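PDB 4BAX: glutamine synthetase from Streptomyces coelicolor, which belongs to the glutamine synthetase family, pairing a beta-Grasp domain with a larger catalytic domain in a ten-chain assembly. Local coordinates for residues Y8-G13 with S45-A50; V58-F63 with E80-D85. All blocks are in the same frame, centred on the assembly; numbering follows the deposited sequence.

Contact 1: residues Y8-G13 with S45-A50; sequences YIWIDG and SSTNQA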
ATOM      1  N   TYR A   8      27.282 -13.364 -28.973  1.00 30.38           N
ATOM      2  CA  TYR A   8      27.572 -14.776 -29.153  1.00 30.27           C
ATOM      3  C   TYR A   8      26.637 -15.571 -28.269  1.00 30.77           C
ATOM      4  O   TYR A   8      26.609 -15.387 -27.052  1.00 31.15           O
ATOM      5  CB  TYR A   8      29.018 -15.090 -28.796  1.00 29.67           C
ATOM      6  CG  TYR A   8      30.016 -14.817 -29.900  1.00 29.06           C
ATOM      7  CD1 TYR A   8      30.036 -13.592 -30.566  1.00 28.47           C
ATOM      8  CD2 TYR A   8      30.966 -15.765 -30.259  1.00 28.93           C
ATOM      9  CE1 TYR A   8      30.969 -13.330 -31.564  1.00 28.29           C
ATOM     10  CE2 TYR A   8      31.905 -15.507 -31.275  1.00 28.56           C
ATOM     11  CZ  TYR A   8      31.903 -14.290 -31.920  1.00 28.34           C
ATOM     12  OH  TYR A   8      32.840 -14.036 -32.921  1.00 28.28           O
ATOM     13  N   ILE A   9      25.853 -16.423 -28.906  1.00 30.59           N
ATOM     14  CA  ILE A   9      24.811 -17.185 -28.252  1.00 29.94           C
ATOM     15  C   ILE A   9      25.140 -18.657 -28.383  1.00 29.47           C
ATOM     16  O   ILE A   9      25.547 -19.119 -29.463  1.00 30.28           O
ATOM     17  CB  ILE A   9      23.410 -16.859 -28.878  1.00 17.61           C
ATOM     18  CG1 ILE A   9      23.047 -15.391 -28.581  1.00 17.25           C
ATOM     19  CG2 ILE A   9      22.306 -17.772 -28.371  1.00 13.23           C
ATOM     20  CD1 ILE A   9      22.073 -14.724 -29.597  1.00 18.63           C
ATOM     21  N   TRP A  10      25.005 -19.398 -27.293  1.00 28.07           N
ATOM     22  CA  TRP A  10      25.222 -20.830 -27.391  1.00 27.13           C
ATOM     23  C   TRP A  10      24.288 -21.587 -26.456  1.00 26.38           C
ATOM     24  O   TRP A  10      23.567 -20.964 -25.679  1.00 25.52           O
ATOM     25  CB  TRP A  10      26.694 -21.215 -27.176  1.00 27.20           C
ATOM     26  CG  TRP A  10      27.187 -21.121 -25.746  1.00 27.54           C
ATOM     27  CD1 TRP A  10      27.295 -22.151 -24.852  1.00 27.60           C
ATOM     28  CD2 TRP A  10      27.664 -19.949 -25.063  1.00 27.86           C
ATOM     29  NE1 TRP A  10      27.803 -21.692 -23.655  1.00 27.75           N
ATOM     30  CE2 TRP A  10      28.038 -20.349 -23.755  1.00 27.86           C
ATOM     31  CE3 TRP A  10      27.801 -18.604 -25.421  1.00 28.20           C
ATOM     32  CZ2 TRP A  10      28.546 -19.452 -22.809  1.00 28.03           C
ATOM     33  CZ3 TRP A  10      28.309 -17.707 -24.470  1.00 28.46           C
ATOM     34  CH2 TRP A  10      28.676 -18.138 -23.186  1.00 28.32           C
ATOM     35  N   ILE A  11      24.273 -22.915 -26.584  1.00 26.81           N
ATOM     36  CA  ILE A  11      23.474 -23.797 -25.744  1.00 27.19           C
ATOM     37  C   ILE A  11      24.410 -24.553 -24.808  1.00 27.66           C
ATOM     38  O   ILE A  11      25.436 -25.075 -25.237  1.00 27.20           O
ATOM     39  CB  ILE A  11      22.650 -24.759 -26.594  1.00 27.84           C
ATOM     40  CG1 ILE A  11      21.544 -23.980 -27.302  1.00 28.38           C
ATOM     41  CG2 ILE A  11      22.002 -25.847 -25.746  1.00 27.77           C
ATOM     42  CD1 ILE A  11      21.691 -23.986 -28.787  1.00 28.85           C
ATOM     43  N   ASP A  12      24.057 -24.599 -23.525  1.00 28.87           N
ATOM     44  CA  ASP A  12      24.918 -25.243 -22.538  1.00 29.70           C
ATOM     45  C   ASP A  12      24.710 -26.766 -22.391  1.00 30.19           C
ATOM     46  O   ASP A  12      24.101 -27.420 -23.245  1.00 29.68           O
ATOM     47  CB  ASP A  12      24.920 -24.499 -21.193  1.00 29.90           C
ATOM     48  CG  ASP A  12      23.621 -24.645 -20.421  1.00 30.08           C
ATOM     49  OD1 ASP A  12      22.804 -25.538 -20.734  1.00 30.01           O
ATOM     50  OD2 ASP A  12      23.398 -23.822 -19.507  1.00 30.45           O
ATOM     51  N   GLY A  13      25.279 -27.324 -21.330  1.00 31.32           N
ATOM     52  CA  GLY A  13      25.170 -28.739 -21.062  1.00 32.41           C
ATOM     53  C   GLY A  13      24.293 -29.043 -19.862  1.00 33.19           C
ATOM     54  O   GLY A  13      24.433 -30.115 -19.259  1.00 33.12           O
ATOM     55  N   SER A  45      32.793 -24.418 -16.423  1.00 66.61           N
ATOM     56  CA  SER A  45      32.365 -24.840 -15.086  1.00 67.84           C
ATOM     57  C   SER A  45      31.050 -24.168 -14.716  1.00 68.52           C
ATOM     58  O   SER A  45      30.169 -24.770 -14.105  1.00 68.53           O
ATOM     59  CB  SER A  45      33.433 -24.469 -14.042  1.00 68.07           C
ATOM     60  OG  SER A  45      34.570 -23.862 -14.640  1.00 68.19           O
ATOM     61  N   SER A  46      30.918 -22.930 -15.164  1.00 69.19           N
ATOM     62  CA  SER A  46      29.773 -22.090 -14.878  1.00 69.80           C
ATOM     63  C   SER A  46      28.514 -22.468 -15.668  1.00 71.21           C
ATOM     64  O   SER A  46      27.405 -22.029 -15.333  1.00 70.98           O
ATOM     65  CB  SER A  46      30.167 -20.633 -15.145  1.00 69.20           C
ATOM     66  OG  SER A  46      31.305 -20.250 -14.382  1.00 68.90           O
ATOM     67  N   THR A  47      28.685 -23.282 -16.710  1.00 72.80           N
ATOM     68  CA  THR A  47      27.577 -23.587 -17.625  1.00 74.10           C
ATOM     69  C   THR A  47      27.145 -25.064 -17.712  1.00 75.46           C
ATOM     70  O   THR A  47      26.431 -25.434 -18.651  1.00 75.26           O
ATOM     71  CB  THR A  47      27.844 -23.043 -19.058  1.00 48.74           C
ATOM     72  OG1 THR A  47      29.087 -23.563 -19.548  1.00 49.36           O
ATOM     73  CG2 THR A  47      27.911 -21.521 -19.046  1.00 48.18           C
ATOM     74  N   ASN A  48      27.588 -25.899 -16.770  1.00 77.09           N
ATOM     75  CA  ASN A  48      27.223 -27.330 -16.749  1.00 78.61           C
ATOM     76  C   ASN A  48      27.840 -28.077 -17.939  1.00 80.43           C
ATOM     77  O   ASN A  48      27.402 -29.161 -18.329  1.00 80.27           O
ATOM     78  CB  ASN A  48      25.695 -27.501 -16.707  1.00 78.37           C
ATOM     79  CG  ASN A  48      25.083 -26.976 -15.413  1.00 78.30           C
ATOM     80  OD1 ASN A  48      25.681 -27.084 -14.345  1.00 78.45           O
ATOM     81  ND2 ASN A  48      23.926 -26.323 -15.522  1.00 78.09           N
ATOM     82  N   GLN A  49      28.862 -27.445 -18.503  1.00 82.54           N
ATOM     83  CA  GLN A  49      29.681 -27.981 -19.582  1.00 84.72           C
ATOM     84  C   GLN A  49      31.048 -28.278 -19.008  1.00 87.71           C
ATOM     85  O   GLN A  49      32.056 -28.389 -19.712  1.00 87.68           O
ATOM     86  CB  GLN A  49      29.723 -26.975 -20.716  1.00 84.03           C
ATOM     87  CG  GLN A  49      28.402 -26.922 -21.444  1.00 83.41           C
ATOM     88  CD  GLN A  49      28.298 -25.750 -22.365  1.00 83.15           C
ATOM     89  OE1 GLN A  49      28.697 -24.644 -22.008  1.00 83.13           O
ATOM     90  NE2 GLN A  49      27.770 -25.974 -23.560  1.00 83.04           N
ATOM     91  N   ALA A  50      31.055 -28.344 -17.686  1.00 90.71           N
ATOM     92  CA  ALA A  50      32.134 -28.899 -16.907  1.00 93.69           C
ATOM     93  C   ALA A  50      31.530 -29.237 -15.545  1.00 96.31           C
ATOM     94  O   ALA A  50      31.235 -30.400 -15.264  1.00 96.64           O
ATOM     95  CB  ALA A  50      33.256 -27.889 -16.749  1.00 93.72           C
TER

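Contact 2: residues V58-F63 with E80-D85; sequences VLKPVF and EVLDTD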
ATOM      1  N   VAL A  58      35.209 -23.788 -26.541  1.00 47.96           N
ATOM      2  CA  VAL A  58      35.434 -22.982 -27.719  1.00 44.10           C
ATOM      3  C   VAL A  58      34.061 -22.701 -28.375  1.00 41.14           C
ATOM      4  O   VAL A  58      33.219 -23.606 -28.524  1.00 40.42           O
ATOM      5  CB  VAL A  58      36.365 -23.711 -28.710  1.00 43.19           C
ATOM      6  CG1 VAL A  58      36.355 -23.022 -30.057  1.00 42.87           C
ATOM      7  CG2 VAL A  58      37.796 -23.784 -28.138  1.00 42.78           C
ATOM      8  N   LEU A  59      33.863 -21.442 -28.769  1.00 38.92           N
ATOM      9  CA  LEU A  59      32.675 -21.007 -29.475  1.00 36.57           C
ATOM     10  C   LEU A  59      32.967 -20.894 -30.957  1.00 35.74           C
ATOM     11  O   LEU A  59      33.914 -20.176 -31.355  1.00 35.43           O
ATOM     12  CB  LEU A  59      32.222 -19.658 -28.924  1.00 35.71           C
ATOM     13  CG  LEU A  59      31.663 -19.783 -27.497  1.00 35.12           C
ATOM     14  CD1 LEU A  59      31.328 -18.423 -26.853  1.00 34.84           C
ATOM     15  CD2 LEU A  59      30.456 -20.729 -27.469  1.00 34.77           C
ATOM     16  N   LYS A  60      32.223 -21.646 -31.761  1.00 34.96           N
ATOM     17  CA  LYS A  60      32.401 -21.582 -33.187  1.00 34.32           C
ATOM     18  C   LYS A  60      31.096 -21.132 -33.850  1.00 33.45           C
ATOM     19  O   LYS A  60      30.102 -21.844 -33.774  1.00 33.39           O
ATOM     20  CB  LYS A  60      32.807 -22.955 -33.720  1.00 34.77           C
ATOM     21  CG  LYS A  60      33.108 -22.981 -35.183  1.00 36.01           C
ATOM     22  CD  LYS A  60      33.284 -24.435 -35.593  1.00 37.68           C
ATOM     23  CE  LYS A  60      33.556 -24.572 -37.079  1.00 39.07           C
ATOM     24  NZ  LYS A  60      34.788 -23.780 -37.379  1.00 39.85           N
ATOM     25  N   PRO A  61      31.105 -19.954 -34.503  1.00 32.71           N
ATOM     26  CA  PRO A  61      29.925 -19.381 -35.176  1.00 32.26           C
ATOM     27  C   PRO A  61      29.372 -20.343 -36.229  1.00 32.52           C
ATOM     28  O   PRO A  61      30.155 -20.937 -36.979  1.00 33.02           O
ATOM     29  CB  PRO A  61      30.482 -18.124 -35.864  1.00 32.25           C
ATOM     30  CG  PRO A  61      31.713 -17.761 -35.084  1.00 32.38           C
ATOM     31  CD  PRO A  61      32.226 -18.992 -34.411  1.00 32.50           C
ATOM     32  N   VAL A  62      28.058 -20.556 -36.249  1.00 32.17           N
ATOM     33  CA  VAL A  62      27.456 -21.410 -37.272  1.00 32.46           C
ATOM     34  C   VAL A  62      26.357 -20.655 -38.005  1.00 32.82           C
ATOM     35  O   VAL A  62      25.939 -21.037 -39.104  1.00 32.87           O
ATOM     36  CB  VAL A  62      26.919 -22.745 -36.680  1.00 32.55           C
ATOM     37  CG1 VAL A  62      28.047 -23.504 -36.004  1.00 32.42           C
ATOM     38  CG2 VAL A  62      25.781 -22.488 -35.698  1.00 32.36           C
ATOM     39  N   PHE A  63      25.853 -19.609 -37.358  1.00 33.40           N
ATOM     40  CA  PHE A  63      24.771 -18.811 -37.915  1.00 33.95           C
ATOM     41  C   PHE A  63      24.868 -17.403 -37.358  1.00 33.41           C
ATOM     42  O   PHE A  63      25.219 -17.235 -36.192  1.00 32.46           O
ATOM     43  CB  PHE A  63      23.419 -19.437 -37.580  1.00 34.78           C
ATOM     44  CG  PHE A  63      22.237 -18.604 -38.021  1.00 35.87           C
ATOM     45  CD1 PHE A  63      21.717 -18.766 -39.300  1.00 36.77           C
ATOM     46  CD2 PHE A  63      21.636 -17.680 -37.165  1.00 36.05           C
ATOM     47  CE1 PHE A  63      20.624 -18.013 -39.734  1.00 37.31           C
ATOM     48  CE2 PHE A  63      20.541 -16.926 -37.586  1.00 36.52           C
ATOM     49  CZ  PHE A  63      20.033 -17.095 -38.874  1.00 37.10           C
ATOM     50  N   GLU A  80      28.412 -23.169 -32.007  1.00 34.65           N
ATOM     51  CA  GLU A  80      28.401 -24.512 -31.460  1.00 36.27           C
ATOM     52  C   GLU A  80      29.588 -24.576 -30.522  1.00 36.62           C
ATOM     53  O   GLU A  80      30.538 -23.784 -30.654  1.00 36.78           O
ATOM     54  CB  GLU A  80      28.466 -25.585 -32.556  1.00 37.45           C
ATOM     55  CG  GLU A  80      29.797 -25.618 -33.306  1.00 39.17           C
ATOM     56  CD  GLU A  80      29.841 -26.719 -34.368  1.00 40.45           C
ATOM     57  OE1 GLU A  80      28.872 -27.514 -34.421  1.00 40.41           O
ATOM     58  OE2 GLU A  80      30.832 -26.788 -35.142  1.00 41.08           O
ATOM     59  N   VAL A  81      29.554 -25.536 -29.608  1.00 36.55           N
ATOM     60  CA  VAL A  81      30.561 -25.602 -28.558  1.00 36.67           C
ATOM     61  C   VAL A  81      31.541 -26.718 -28.881  1.00 36.89           C
ATOM     62  O   VAL A  81      31.150 -27.858 -29.183  1.00 36.50           O
ATOM     63  CB  VAL A  81      29.917 -25.815 -27.162  1.00 26.21           C
ATOM     64  CG1 VAL A  81      30.966 -25.826 -26.061  1.00 26.34           C
ATOM     65  CG2 VAL A  81      28.887 -24.721 -26.890  1.00 25.91           C
ATOM     66  N   LEU A  82      32.825 -26.380 -28.802  1.00 37.50           N
ATOM     67  CA  LEU A  82      33.864 -27.338 -29.118  1.00 38.56           C
ATOM     68  C   LEU A  82      34.803 -27.500 -27.952  1.00 40.60           C
ATOM     69  O   LEU A  82      34.965 -26.580 -27.142  1.00 40.32           O
ATOM     70  CB  LEU A  82      34.671 -26.871 -30.323  1.00 37.96           C
ATOM     71  CG  LEU A  82      33.856 -26.488 -31.552  1.00 37.31           C
ATOM     72  CD1 LEU A  82      34.835 -26.114 -32.654  1.00 37.62           C
ATOM     73  CD2 LEU A  82      32.893 -27.595 -31.987  1.00 36.65           C
ATOM     74  N   ASP A  83      35.461 -28.660 -27.919  1.00 42.62           N
ATOM     75  CA  ASP A  83      36.547 -28.904 -26.991  1.00 44.55           C
ATOM     76  C   ASP A  83      37.732 -28.107 -27.517  1.00 45.13           C
ATOM     77  O   ASP A  83      37.692 -27.632 -28.656  1.00 45.47           O
ATOM     78  CB  ASP A  83      36.879 -30.405 -26.967  1.00 46.10           C
ATOM     79  CG  ASP A  83      35.960 -31.217 -26.025  1.00 46.57           C
ATOM     80  OD1 ASP A  83      35.557 -30.694 -24.960  1.00 46.93           O
ATOM     81  OD2 ASP A  83      35.657 -32.396 -26.342  1.00 47.82           O
ATOM     82  N   THR A  84      38.791 -27.996 -26.716  1.00 46.28           N
ATOM     83  CA  THR A  84      39.994 -27.226 -27.093  1.00 46.96           C
ATOM     84  C   THR A  84      40.706 -27.786 -28.334  1.00 47.30           C
ATOM     85  O   THR A  84      41.442 -27.076 -29.014  1.00 48.02           O
ATOM     86  CB  THR A  84      40.996 -27.129 -25.912  1.00 43.63           C
ATOM     87  OG1 THR A  84      41.276 -28.445 -25.419  1.00 44.12           O
ATOM     88  CG2 THR A  84      40.391 -26.313 -24.777  1.00 42.98           C
ATOM     89  N   ASP A  85      40.461 -29.056 -28.631  1.00 47.15           N
ATOM     90  CA  ASP A  85      41.019 -29.706 -29.812  1.00 47.02           C
ATOM     91  C   ASP A  85      40.097 -29.494 -31.021  1.00 45.95           C
ATOM     92  O   ASP A  85      40.212 -30.187 -32.027  1.00 45.63           O
ATOM     93  CB  ASP A  85      41.262 -31.202 -29.554  1.00 47.94           C
ATOM     94  CG  ASP A  85      39.975 -31.976 -29.245  1.00 48.52           C
ATOM     95  OD1 ASP A  85      38.874 -31.371 -29.254  1.00 48.75           O
ATOM     96  OD2 ASP A  85      40.068 -33.191 -28.949  1.00 48.49           O
TER

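Contact 1: residues Y8-G13 with S45-A50
Gln-49 OE1 meets the edge of the Trp-10 indole in the beta-Grasp domain, where the end of strand 3-11 runs against the loop that follows strand 40-43. As modelled, in a poorly ordered part of that loop, the Gln-49 amide is almost coplanar with the indole, 3° apart, and OE1 lies near the ring plane. The NE1-H of Trp-10 is turned roughly toward that oxygen, but at 3.5 Å from NE1 to OE1 the bond is weak. A shorter one reaches the same oxygen from within the loop, 2.7 Å from Thr-47 OG1 to Gln-49 OE1; the hydroxyl has Gly-44 O as its other partner. With chi1 at 56°, Thr-47 holds OG1 between its backbone N and carbonyl carbon, while CG2 comes obliquely to the indole, 4.3 Å from Trp-10 CZ2. Gln-49 NE2 is hydrogen-bonded to Ser-91 OG and lies 3.0 Å from Ile-11 O. Beyond the strand, the methylene of Asp-12 packs against the loop, its CB 3.9 Å from Thr-47 CB. The Asp-12 carboxylate makes a salt bridge to Arg-21 and a hydrogen bond to the backbone N of Lys-19. Phe-42 stacks on Trp-10, and Tyr-141 of a second subunit packs on Thr-47. At Gly-13 the two backbones lie 4.8 Å apart, from its CA to that of Gln-49; the Gly-13 N-H makes a weak bond to Thr-47 O, 3.5 Å from N to O and 161° at the hydrogen.

Contact 2: residues V58-F63 with E80-D85
Val-58 and Leu-82 pair across two antiparallel strands of the beta-Grasp sheet, the first of three successive bridges in a beta hairpin. Their backbones exchange two hydrogen bonds, Val-58 N to Leu-82 O and Leu-82 N to Val-58 O, the latter 2.8 Å long, and their CB atoms pack at 3.9 Å. Lys-60 and Glu-80 form the other hydrogen-bonded pair, with Lys-60 N donating to Glu-80 O and Glu-80 N to Lys-60 O. On the face these four residues share, the aliphatic chain of Lys-60 stands fully extended as far as CE, its CG anti to the backbone N (chi1 -176°), and only the last torsion bends. It lies beside Glu-80, pointing the same way, so that Lys-60 CD comes 3.4 Å from Glu-80 OE2. NZ remains 5.4 Å from Glu-80 OE2; any attraction between the opposite charges would act without direct contact. Leu-82 CD1 meets the same methylene obliquely, 3.7 Å from Lys-60 CD. Glu-80 itself has CG between its backbone N and carbonyl carbon (chi1 68°), which brings CG to 3.8 Å from Val-62 CG1; the two side chains cross at about a right angle, and Asn-92 takes up Glu-80 OE1. On the opposite face the non-hydrogen-bonded pair Leu-59 and Val-81 touches lightly through methyl groups. A classic beta bulge follows, Val-62 and Phe-63 both facing Leu-78. Strand 40-43 flanks strand 56-66, strand 3-11 flanks strand 75-82, and Phe-63 reaches helix 190-210.

Overall arrangement
From the N terminus, strand 3-11 enters contact 1 at once; the chain then passes through strands 20-28 and 40-43 before 45-50 returns to close that loop of 31 residues. Contact 2 opens later, on strand 56-66, and closes after the hairpin turn on strand 75-82, so the two follow in series and neither nest nor cross. They are joined across the five-stranded sheet, where strand 75-82 lies between strands 3-11 and 56-66. Their centres are 11 Å apart, and Val-81 and Leu-59 of contact 2 pack on the Trp-10 ring of contact 1. Both contacts also touch a second subunit.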